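Local coordinates for type IV secretion system protein DotB (Yersinia pseudotuberculosis IP 31758, PDB 6GEF), which probably hydrolyses ATP as the hexameric AAA+ motor of a type IVb secretion system, at residues His51-Ile56 with Ala66-Thr71; Lys106-Arg111 with Val133-Val138; Leu155-Leu160 with Phe221-Ile226; Thr319-Met324 with Tyr342-Thr347. One frame throughout, in Å; residues are numbered along the deposited sequence.

Contact 1 of 4, residues His51-Ile56 with Ala66-Thr71; sequences HEASDI and AKVKGT
The carbonyl O of Lys-67 is approached by two groups of Ser-54, and the arrangement illustrates how a beta hairpin can stay tied at a corner of one strand. The hairpin, strands 53-59 and 65-68, belongs to the antiparallel sheet of the N-terminal part. Ser-54 N bonds to Lys-67 O at 2.9 Å, tilted 34° from the carbonyl plane. Ser-54 OG stands 3.0 Å from the same Lys-67 O and 2.7 Å from Asp-55 OD1, its chi1 of 48° holding it between the two possible acceptors. Lys-67 N returns a bond to Asp-55 O.

Asp-55 and Lys-67 pack on one face of the sheet without pairing their charges: Asp-55 OD1 lies 3.9 Å from Lys-67 CB, whereas the extended lysine carries NZ off to Asn-258 OD1 and Thr-256 O, both of a neighbouring subunit.

Ala-53, Ile-56, Ala-66 and Val-68 share the other face. Ala-53 CB touches Ala-66 CB at 3.6 Å, while Phe-48 of helix 38-50 packs on Ile-56 and Ala-66. Before the strand, a Schellman motif ends that helix at Glu-52, bringing His-51 close to Val-68. A chi1 of 172° turns Val-68 CG1 to the side of the carbonyl carbon, and the other branch, CG2, is left to meet Ala-53 CB at 3.4 Å and His-51 CB at 3.8 Å.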
# COMPACT_ATOMS: atom_id res chain seq x y z
N HIS A 51 33.45 -29.67 30.99
CA HIS A 51 32.22 -30.43 31.20
C HIS A 51 31.39 -30.63 29.93
O HIS A 51 30.36 -31.28 30.01
CB HIS A 51 31.35 -29.76 32.28
CG HIS A 51 31.85 -29.98 33.67
ND1 HIS A 51 31.51 -31.10 34.40
CD2 HIS A 51 32.64 -29.23 34.48
CE1 HIS A 51 32.09 -31.05 35.58
NE2 HIS A 51 32.78 -29.92 35.65
N GLU A 52 31.83 -30.08 28.80
CA GLU A 52 31.13 -30.20 27.54
C GLU A 52 29.74 -29.55 27.63
O GLU A 52 28.76 -30.03 26.98
CB GLU A 52 31.01 -31.66 27.06
CG GLU A 52 32.31 -32.43 27.02
CD GLU A 52 33.25 -31.87 25.94
OE1 GLU A 52 32.76 -31.71 24.80
OE2 GLU A 52 34.46 -31.59 26.23
N ALA A 53 29.66 -28.40 28.28
CA ALA A 53 28.42 -27.63 28.29
C ALA A 53 28.17 -27.03 26.92
O ALA A 53 29.08 -26.48 26.30
CB ALA A 53 28.48 -26.53 29.34
N SER A 54 26.95 -27.14 26.42
CA SER A 54 26.57 -26.54 25.16
C SER A 54 26.36 -25.04 25.30
O SER A 54 26.76 -24.26 24.44
CB SER A 54 25.33 -27.22 24.59
OG SER A 54 24.33 -27.33 25.55
N ASP A 55 25.75 -24.61 26.38
CA ASP A 55 25.35 -23.21 26.57
C ASP A 55 25.69 -22.79 27.99
O ASP A 55 25.60 -23.58 28.93
CB ASP A 55 23.83 -23.00 26.35
CG ASP A 55 23.30 -23.73 25.12
OD1 ASP A 55 23.13 -24.97 25.20
OD2 ASP A 55 23.15 -23.09 24.07
N ILE A 56 26.10 -21.54 28.14
CA ILE A 56 26.41 -20.94 29.42
C ILE A 56 25.58 -19.66 29.54
O ILE A 56 25.48 -18.87 28.60
CB ILE A 56 27.92 -20.61 29.57
CG1 ILE A 56 28.11 -19.62 30.73
CG2 ILE A 56 28.49 -20.08 28.33
CD1 ILE A 56 29.55 -19.18 30.93
N ALA A 66 25.34 -23.23 33.15
CA ALA A 66 25.57 -23.79 31.83
C ALA A 66 24.65 -25.00 31.65
O ALA A 66 24.34 -25.71 32.61
CB ALA A 66 27.02 -24.20 31.63
N LYS A 67 24.24 -25.23 30.41
CA LYS A 67 23.58 -26.45 30.03
C LYS A 67 24.63 -27.50 29.64
O LYS A 67 24.96 -27.70 28.49
CB LYS A 67 22.59 -26.19 28.88
CG LYS A 67 21.32 -25.51 29.33
CD LYS A 67 20.29 -25.50 28.24
CE LYS A 67 18.98 -24.86 28.68
NZ LYS A 67 18.10 -24.68 27.50
N VAL A 68 25.13 -28.17 30.65
CA VAL A 68 25.95 -29.37 30.46
C VAL A 68 24.99 -30.55 30.16
O VAL A 68 24.05 -30.81 30.91
CB VAL A 68 26.78 -29.68 31.70
CG1 VAL A 68 27.46 -31.03 31.57
CG2 VAL A 68 27.79 -28.58 31.95
N LYS A 69 25.23 -31.19 29.02
CA LYS A 69 24.45 -32.34 28.60
C LYS A 69 22.97 -32.16 28.84
O LYS A 69 22.31 -32.91 29.60
CB LYS A 69 25.00 -33.62 29.23
CG LYS A 69 26.33 -34.07 28.56
CD LYS A 69 27.26 -34.67 29.63
CE LYS A 69 28.65 -34.88 29.07
NZ LYS A 69 29.50 -35.66 29.99
N GLY A 70 22.46 -31.06 28.33
CA GLY A 70 21.01 -30.80 28.35
C GLY A 70 20.41 -30.44 29.70
O GLY A 70 19.26 -30.07 29.73
N THR A 71 21.17 -30.60 30.79
CA THR A 71 20.75 -30.13 32.09
C THR A 71 21.60 -28.91 32.47
O THR A 71 22.84 -28.90 32.26
CB THR A 71 20.95 -31.20 33.16
OG1 THR A 71 20.11 -32.32 32.83
CG2 THR A 71 20.57 -30.67 34.53

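Contact 2 of 4, residues Lys106-Arg111 with Val133-Val138; sequences KLINTR and VNISPV
Asn-109 and Asn-134 run alongside each other on one face of the sheet, with their amide planes 31° apart. They form a non-hydrogen-bonded pair in an antiparallel ladder, a setting in which neighbouring side chains can bond across the strands. Asn-134 ND2 donates to Asn-109 OD1 at 3.2 Å. The acceptor lies close to the amide plane of Asn-134, but seen from Asn-109 the donor stands above the carbonyl plane and so misses the lone pairs. The other end of the Asn-134 amide is more regularly bonded: Ser-136 OG donates to its OD1 at 2.7 Å, in the carbonyl plane and on a lone pair. This bond helps to fix the rotation of the amide, which is placed by a CG anti to the backbone N (chi1 168°).

On the reverse face, Ile-108 and Ile-135 meet at an oblique angle. The CG2 branch of Ile-108 does most of the touching, lying 3.6 Å from Ile-135 CB and 3.8 Å from Ile-135 CG1. The backbones bind on both sides of the asparagine pair, through Ile-135 N to Ile-108 O at 2.9 Å and through a reciprocal pair of bonds between Thr-110 and Val-133.

The isoleucine face is covered by helices: Leu-102 of helix 98-104 packs on Ile-108, and Ala-89 of helix 82-93 on Ile-135. Strand 128-140 continues the sheet to strand 143-153, while a neighbouring subunit packs its Arg-254 and Arg-255 on the asparagines and takes a weak bond from Asn-134 ND2 to its Glu-251 OE2.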
# COMPACT_ATOMS: atom_id res chain seq x y z
N LYS A 106 19.68 -1.67 19.97
CA LYS A 106 20.52 -2.50 19.12
C LYS A 106 20.69 -3.88 19.78
O LYS A 106 21.00 -3.99 20.97
CB LYS A 106 21.87 -1.83 18.94
CG LYS A 106 22.41 -1.87 17.51
CD LYS A 106 21.56 -0.96 16.60
CE LYS A 106 21.19 -1.65 15.29
NZ LYS A 106 22.31 -1.62 14.31
N LEU A 107 20.48 -4.92 18.98
CA LEU A 107 20.62 -6.29 19.42
C LEU A 107 22.06 -6.73 19.38
O LEU A 107 22.80 -6.38 18.47
CB LEU A 107 19.77 -7.21 18.55
CG LEU A 107 18.26 -6.81 18.46
CD1 LEU A 107 17.46 -7.83 17.69
CD2 LEU A 107 17.59 -6.56 19.80
N ILE A 108 22.48 -7.51 20.39
CA ILE A 108 23.88 -7.76 20.68
C ILE A 108 24.12 -9.26 20.47
O ILE A 108 23.92 -10.08 21.37
CB ILE A 108 24.22 -7.34 22.11
CG1 ILE A 108 23.96 -5.84 22.29
CG2 ILE A 108 25.69 -7.69 22.42
CD1 ILE A 108 24.39 -5.33 23.66
N ASN A 109 24.56 -9.61 19.27
CA ASN A 109 25.10 -10.93 18.96
C ASN A 109 26.54 -10.78 18.49
O ASN A 109 26.79 -10.09 17.53
CB ASN A 109 24.25 -11.63 17.91
CG ASN A 109 22.80 -11.76 18.31
OD1 ASN A 109 22.45 -12.62 19.13
ND2 ASN A 109 21.94 -10.88 17.75
N THR A 110 27.45 -11.46 19.15
CA THR A 110 28.85 -11.48 18.76
C THR A 110 29.39 -12.90 18.92
O THR A 110 28.65 -13.83 19.18
CB THR A 110 29.67 -10.45 19.60
OG1 THR A 110 28.78 -9.54 20.26
CG2 THR A 110 30.61 -9.68 18.70
N ARG A 111 30.69 -13.05 18.73
CA ARG A 111 31.42 -14.26 19.02
C ARG A 111 32.48 -13.99 20.08
O ARG A 111 33.06 -12.90 20.14
CB ARG A 111 32.07 -14.78 17.76
CG ARG A 111 31.08 -15.43 16.77
CD ARG A 111 31.35 -15.04 15.33
NE ARG A 111 31.19 -13.59 15.15
CZ ARG A 111 30.04 -12.96 14.97
NH1 ARG A 111 30.04 -11.64 14.83
NH2 ARG A 111 28.90 -13.66 14.97
N VAL A 133 27.54 -15.24 21.47
CA VAL A 133 27.16 -14.46 22.61
C VAL A 133 25.97 -13.59 22.22
O VAL A 133 26.10 -12.66 21.41
CB VAL A 133 28.33 -13.57 23.11
CG1 VAL A 133 27.93 -12.74 24.32
CG2 VAL A 133 29.54 -14.45 23.42
N ASN A 134 24.82 -13.89 22.80
CA ASN A 134 23.68 -12.99 22.79
C ASN A 134 23.57 -12.29 24.13
O ASN A 134 23.59 -12.93 25.16
CB ASN A 134 22.39 -13.78 22.52
CG ASN A 134 21.15 -12.97 22.79
OD1 ASN A 134 20.53 -13.11 23.84
ND2 ASN A 134 20.76 -12.17 21.83
N ILE A 135 23.45 -10.97 24.09
CA ILE A 135 23.22 -10.14 25.27
C ILE A 135 21.86 -9.46 25.13
O ILE A 135 21.69 -8.65 24.24
CB ILE A 135 24.35 -9.11 25.47
CG1 ILE A 135 25.69 -9.82 25.61
CG2 ILE A 135 24.09 -8.25 26.69
CD1 ILE A 135 26.84 -8.94 25.98
N SER A 136 20.95 -9.77 26.02
CA SER A 136 19.54 -9.40 25.87
C SER A 136 19.05 -8.70 27.12
O SER A 136 19.37 -9.13 28.24
CB SER A 136 18.65 -10.63 25.62
OG SER A 136 18.79 -11.10 24.28
N PRO A 137 18.30 -7.60 26.98
CA PRO A 137 17.72 -6.95 28.15
C PRO A 137 16.89 -7.93 28.98
O PRO A 137 16.13 -8.73 28.44
CB PRO A 137 16.84 -5.87 27.55
CG PRO A 137 17.43 -5.56 26.24
CD PRO A 137 18.04 -6.85 25.74
N VAL A 138 17.10 -7.94 30.29
CA VAL A 138 16.17 -8.52 31.24
C VAL A 138 15.87 -7.50 32.33
O VAL A 138 16.49 -6.43 32.41
CB VAL A 138 16.74 -9.80 31.88
CG1 VAL A 138 16.95 -10.87 30.81
CG2 VAL A 138 18.05 -9.55 32.58

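Contact 3 of 4, residues Leu155-Leu160 with Phe221-Ile226; sequences LDPLPL and FVYDNI
Leu-155 O accepts a nearly straight hydrogen bond from Val-222 N at 3.0 Å, the one backbone bond joining two irregular segments. Residues 155-160 lead from the N-terminal antiparallel sheet toward the P-loop NTPase fold of the ATPase part, and residues 221-226 are a loop of that part, so the contact illustrates how an interdomain linker is laid onto a nucleotide-binding core. The donor arrives almost along the C=O axis.

The polar side-chain contact is weaker. Asn-225 ND2 makes weak bonds to both carboxylate oxygens of Asp-156, at 3.3 Å to OD2 and 3.5 Å to OD1. The carboxylate and amide planes stand 88° apart, so the single amino group faces a forked acceptor and the two groups are not paired flat.

Apolar contacts account for the rest. Leu-158 CD1 approaches the ring of Phe-221 at its edge, 4.0 Å from CE2, and the carbonyl carbon of Asp-156 also lies at the ring edge. Phe-221 packs in turn on Thr-192 and Ser-195 of helix 187-203, next to a probable Walker A motif, so Phe-221 stands between the linker and the probable Walker A region. In Leu-155, chi1 of -156° and chi2 of 175° together bring CD2 back to Val-222 CG2 at 3.6 Å.

Pro-157 sits between the two aromatic residues of the loop. The pyrrolidine and the phenylalanine side chain run antiparallel, with Pro-157 CG 4.1 Å from Phe-221 CB, and the same CG reaches Tyr-223 CE2 at 3.5 Å.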
# COMPACT_ATOMS: atom_id res chain seq x y z
N LEU A 155 33.76 -26.81 15.85
CA LEU A 155 34.68 -26.55 14.74
C LEU A 155 34.49 -27.58 13.60
O LEU A 155 34.12 -27.23 12.48
CB LEU A 155 36.14 -26.55 15.22
CG LEU A 155 37.12 -25.79 14.36
CD1 LEU A 155 38.50 -25.76 15.04
CD2 LEU A 155 37.22 -26.44 13.01
N ASP A 156 34.74 -28.85 13.91
CA ASP A 156 34.96 -29.87 12.90
C ASP A 156 33.85 -30.91 12.98
O ASP A 156 33.55 -31.39 14.06
CB ASP A 156 36.32 -30.55 13.10
CG ASP A 156 37.42 -29.92 12.31
OD1 ASP A 156 37.10 -29.18 11.31
OD2 ASP A 156 38.61 -30.15 12.66
N PRO A 157 33.24 -31.27 11.84
CA PRO A 157 32.26 -32.35 11.87
C PRO A 157 32.80 -33.59 12.56
O PRO A 157 33.98 -33.90 12.45
CB PRO A 157 31.97 -32.60 10.39
CG PRO A 157 32.28 -31.31 9.72
CD PRO A 157 33.41 -30.71 10.50
N LEU A 158 31.94 -34.29 13.28
CA LEU A 158 32.34 -35.48 14.00
C LEU A 158 32.28 -36.69 13.08
O LEU A 158 31.39 -36.80 12.25
CB LEU A 158 31.44 -35.72 15.22
CG LEU A 158 31.74 -34.87 16.46
CD1 LEU A 158 31.38 -33.43 16.26
CD2 LEU A 158 31.00 -35.45 17.65
N PRO A 159 33.22 -37.63 13.24
CA PRO A 159 33.09 -38.93 12.56
C PRO A 159 31.74 -39.59 12.81
O PRO A 159 31.04 -39.24 13.76
CB PRO A 159 34.23 -39.75 13.16
CG PRO A 159 35.23 -38.75 13.60
CD PRO A 159 34.46 -37.56 14.05
N LEU A 160 31.36 -40.50 11.95
CA LEU A 160 30.05 -41.15 12.06
C LEU A 160 29.95 -41.96 13.34
O LEU A 160 28.92 -41.94 14.01
CB LEU A 160 29.78 -42.02 10.83
CG LEU A 160 29.91 -41.35 9.47
CD1 LEU A 160 29.36 -42.21 8.37
CD2 LEU A 160 29.29 -39.96 9.44
N PHE A 221 29.24 -25.96 11.80
CA PHE A 221 30.44 -26.70 11.48
C PHE A 221 31.11 -26.09 10.25
O PHE A 221 30.45 -25.51 9.37
CB PHE A 221 30.15 -28.16 11.21
CG PHE A 221 29.53 -28.88 12.37
CD1 PHE A 221 28.16 -28.75 12.62
CD2 PHE A 221 30.30 -29.68 13.21
CE1 PHE A 221 27.59 -29.40 13.69
CE2 PHE A 221 29.72 -30.33 14.28
CZ PHE A 221 28.35 -30.19 14.52
N VAL A 222 32.45 -26.19 10.22
CA VAL A 222 33.23 -25.79 9.06
C VAL A 222 34.05 -26.97 8.58
O VAL A 222 34.36 -27.89 9.34
CB VAL A 222 34.13 -24.58 9.39
CG1 VAL A 222 33.28 -23.40 9.81
CG2 VAL A 222 35.18 -24.94 10.43
N TYR A 223 34.42 -26.95 7.32
CA TYR A 223 35.14 -28.05 6.67
C TYR A 223 36.51 -27.61 6.17
O TYR A 223 37.03 -28.14 5.19
CB TYR A 223 34.31 -28.64 5.52
CG TYR A 223 32.89 -28.98 5.91
CD1 TYR A 223 31.92 -27.98 6.07
CD2 TYR A 223 32.52 -30.29 6.11
CE1 TYR A 223 30.63 -28.29 6.44
CE2 TYR A 223 31.23 -30.63 6.47
CZ TYR A 223 30.29 -29.61 6.65
OH TYR A 223 28.98 -29.92 6.98
N ASP A 224 37.12 -26.65 6.86
CA ASP A 224 38.44 -26.15 6.51
C ASP A 224 39.49 -27.23 6.71
O ASP A 224 40.44 -27.33 5.91
CB ASP A 224 38.79 -24.92 7.32
CG ASP A 224 37.68 -23.81 7.15
OD1 ASP A 224 36.79 -23.97 6.31
OD2 ASP A 224 37.64 -22.76 7.79
N ASN A 225 39.32 -28.09 7.72
CA ASN A 225 40.32 -29.09 8.06
C ASN A 225 40.03 -30.46 7.46
O ASN A 225 40.72 -31.42 7.79
CB ASN A 225 40.47 -29.19 9.58
CG ASN A 225 40.80 -27.85 10.22
OD1 ASN A 225 41.61 -27.10 9.67
ND2 ASN A 225 40.16 -27.53 11.36
N ILE A 226 39.03 -30.57 6.60
CA ILE A 226 38.66 -31.84 5.99
C ILE A 226 39.35 -31.92 4.63
O ILE A 226 39.10 -31.12 3.73
CB ILE A 226 37.14 -31.97 5.83
CG1 ILE A 226 36.42 -31.56 7.11
CG2 ILE A 226 36.76 -33.39 5.40
CD1 ILE A 226 36.80 -32.38 8.32

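Contact 4 of 4, residues Thr319-Met324 with Tyr342-Thr347; sequences TTRFIM and YLNFTT
The ring of Phe-345 carries the methyl CG2 of Thr-320 over the centre of one face, a CH-pi contact 3.7 Å from the centroid, and has Leu-343 O in plane at its edge. Phe-322 takes the same Leu-343 O over one of its faces, offset toward the rim. These rings flank the end of a beta hairpin, strands 320-330 and 336-344, on the border of the mixed sheet of the P-loop NTPase fold. Phe-322 and Tyr-342 have planes only 14° apart but are slid so far, with centroids 5.8 Å apart, that they barely overlap. Contact instead runs through Phe-322 CZ, 3.5 Å from Tyr-342 CB. A chi1 of -166° swings the phenylalanine ring out over the neighbouring strand.

Leu-343 O also accepts the amide of Ile-323 at 2.9 Å, and Leu-343 N bonds back to Ile-323 O. Beyond this pair, Phe-345 N bonds to Arg-321 O at 2.8 Å, as an inverse gamma turn centred on Phe-345 takes the chain out of the strand.

Helix 167-172 packs on Phe-322, Met-324 and Tyr-342, whereas Met-297 of helix 293-302 packs on Ile-323 and Phe-345. The amide of Asn-344 is bonded through ND2 to Gln-172 OE1. Its OD1 comes close to the edge of the Arg-321 guanidinium, a mere approach of 3.6 Å between Asn-344 OD1 and Arg-321 NH1.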
# COMPACT_ATOMS: atom_id res chain seq x y z
N THR A 319 10.97 -37.39 -5.54
CA THR A 319 12.21 -36.67 -5.27
C THR A 319 12.83 -37.04 -3.93
O THR A 319 14.05 -36.94 -3.76
CB THR A 319 11.99 -35.15 -5.30
OG1 THR A 319 11.17 -34.82 -6.42
CG2 THR A 319 13.29 -34.43 -5.41
N THR A 320 12.02 -37.49 -2.96
CA THR A 320 12.55 -37.94 -1.69
C THR A 320 13.33 -39.24 -1.87
O THR A 320 12.86 -40.16 -2.55
CB THR A 320 11.41 -38.15 -0.70
OG1 THR A 320 10.60 -36.95 -0.63
CG2 THR A 320 11.98 -38.46 0.69
N ARG A 321 14.53 -39.31 -1.31
CA ARG A 321 15.34 -40.51 -1.33
C ARG A 321 15.50 -41.18 0.02
O ARG A 321 15.89 -42.35 0.08
CB ARG A 321 16.72 -40.20 -1.93
CG ARG A 321 16.82 -40.48 -3.43
CD ARG A 321 15.97 -41.68 -3.84
NE ARG A 321 16.68 -42.61 -4.71
CZ ARG A 321 17.32 -43.69 -4.26
NH1 ARG A 321 17.35 -43.98 -2.95
NH2 ARG A 321 17.94 -44.50 -5.13
N PHE A 322 15.20 -40.48 1.11
CA PHE A 322 15.57 -40.94 2.44
C PHE A 322 15.14 -39.91 3.49
O PHE A 322 15.38 -38.71 3.34
CB PHE A 322 17.11 -41.13 2.55
CG PHE A 322 17.52 -41.90 3.75
CD1 PHE A 322 17.55 -41.29 4.97
CD2 PHE A 322 17.90 -43.25 3.67
CE1 PHE A 322 17.95 -41.97 6.11
CE2 PHE A 322 18.30 -43.92 4.80
CZ PHE A 322 18.32 -43.28 6.02
N ILE A 323 14.52 -40.40 4.57
CA ILE A 323 13.95 -39.55 5.59
C ILE A 323 14.45 -40.05 6.94
O ILE A 323 14.14 -41.18 7.34
CB ILE A 323 12.41 -39.52 5.56
CG1 ILE A 323 11.91 -38.96 4.23
CG2 ILE A 323 11.86 -38.77 6.76
CD1 ILE A 323 10.62 -38.16 4.30
N MET A 324 15.19 -39.20 7.66
CA MET A 324 15.59 -39.46 9.04
C MET A 324 14.93 -38.43 9.94
O MET A 324 15.11 -37.24 9.78
CB MET A 324 17.10 -39.36 9.17
CG MET A 324 17.65 -39.91 10.48
SD MET A 324 19.44 -39.94 10.54
CE MET A 324 19.76 -41.59 9.95
N TYR A 342 14.48 -43.88 10.50
CA TYR A 342 14.76 -43.54 9.11
C TYR A 342 14.04 -44.51 8.19
O TYR A 342 13.82 -45.66 8.55
CB TYR A 342 16.27 -43.58 8.84
CG TYR A 342 16.92 -44.89 9.17
CD1 TYR A 342 16.90 -45.96 8.25
CD2 TYR A 342 17.56 -45.10 10.39
CE1 TYR A 342 17.50 -47.16 8.54
CE2 TYR A 342 18.16 -46.30 10.69
CZ TYR A 342 18.12 -47.33 9.76
OH TYR A 342 18.73 -48.52 10.05
N LEU A 343 13.68 -44.03 7.01
CA LEU A 343 13.25 -44.87 5.91
C LEU A 343 13.98 -44.47 4.65
O LEU A 343 14.13 -43.27 4.34
CB LEU A 343 11.74 -44.71 5.67
CG LEU A 343 11.12 -45.71 4.71
CD1 LEU A 343 9.61 -45.79 4.89
CD2 LEU A 343 11.45 -45.37 3.30
N ASN A 344 14.48 -45.47 3.91
CA ASN A 344 15.16 -45.24 2.64
C ASN A 344 14.14 -45.39 1.50
O ASN A 344 13.56 -46.46 1.35
CB ASN A 344 16.32 -46.22 2.49
CG ASN A 344 17.07 -46.06 1.18
OD1 ASN A 344 16.61 -45.37 0.29
ND2 ASN A 344 18.17 -46.73 1.04
N PHE A 345 14.01 -44.35 0.69
CA PHE A 345 13.03 -44.34 -0.39
C PHE A 345 13.61 -45.04 -1.63
O PHE A 345 14.12 -44.43 -2.55
CB PHE A 345 12.60 -42.91 -0.71
CG PHE A 345 11.53 -42.37 0.20
CD1 PHE A 345 11.64 -42.44 1.58
CD2 PHE A 345 10.41 -41.78 -0.35
CE1 PHE A 345 10.62 -41.97 2.38
CE2 PHE A 345 9.39 -41.28 0.47
CZ PHE A 345 9.50 -41.37 1.83
N THR A 346 13.53 -46.36 -1.60
CA THR A 346 13.82 -47.16 -2.76
C THR A 346 12.70 -47.07 -3.78
O THR A 346 11.57 -46.67 -3.48
CB THR A 346 14.05 -48.63 -2.38
OG1 THR A 346 12.93 -49.10 -1.62
CG2 THR A 346 15.29 -48.77 -1.53
N THR A 347 13.02 -47.45 -5.02
CA THR A 347 12.03 -47.42 -6.10
C THR A 347 10.72 -48.16 -5.72
O THR A 347 9.63 -47.64 -5.90
CB THR A 347 12.59 -48.07 -7.36
OG1 THR A 347 13.97 -47.70 -7.55
CG2 THR A 347 11.77 -47.70 -8.57

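Overall arrangement
Contacts 1 and 2 hold different strands of one antiparallel sheet in the N-terminal part, and contact 4 closes the border of the mixed sheet in the ATPase part; contact 3 lies where a linker between the two meets a loop. Contact 4 is the buried member, rich in aromatic rings and covered by helices of its own chain. The other three are only partly buried. Contacts 1 and 2 each give one face to their own helices and the polar one to a neighbouring subunit, while contact 3 joins irregular segments through one proline, leucines and two aromatic residues, with one backbone bond and weak side-chain bonds. Contacts 2 and 4 are farthest apart, with centres about 40 Å from each other.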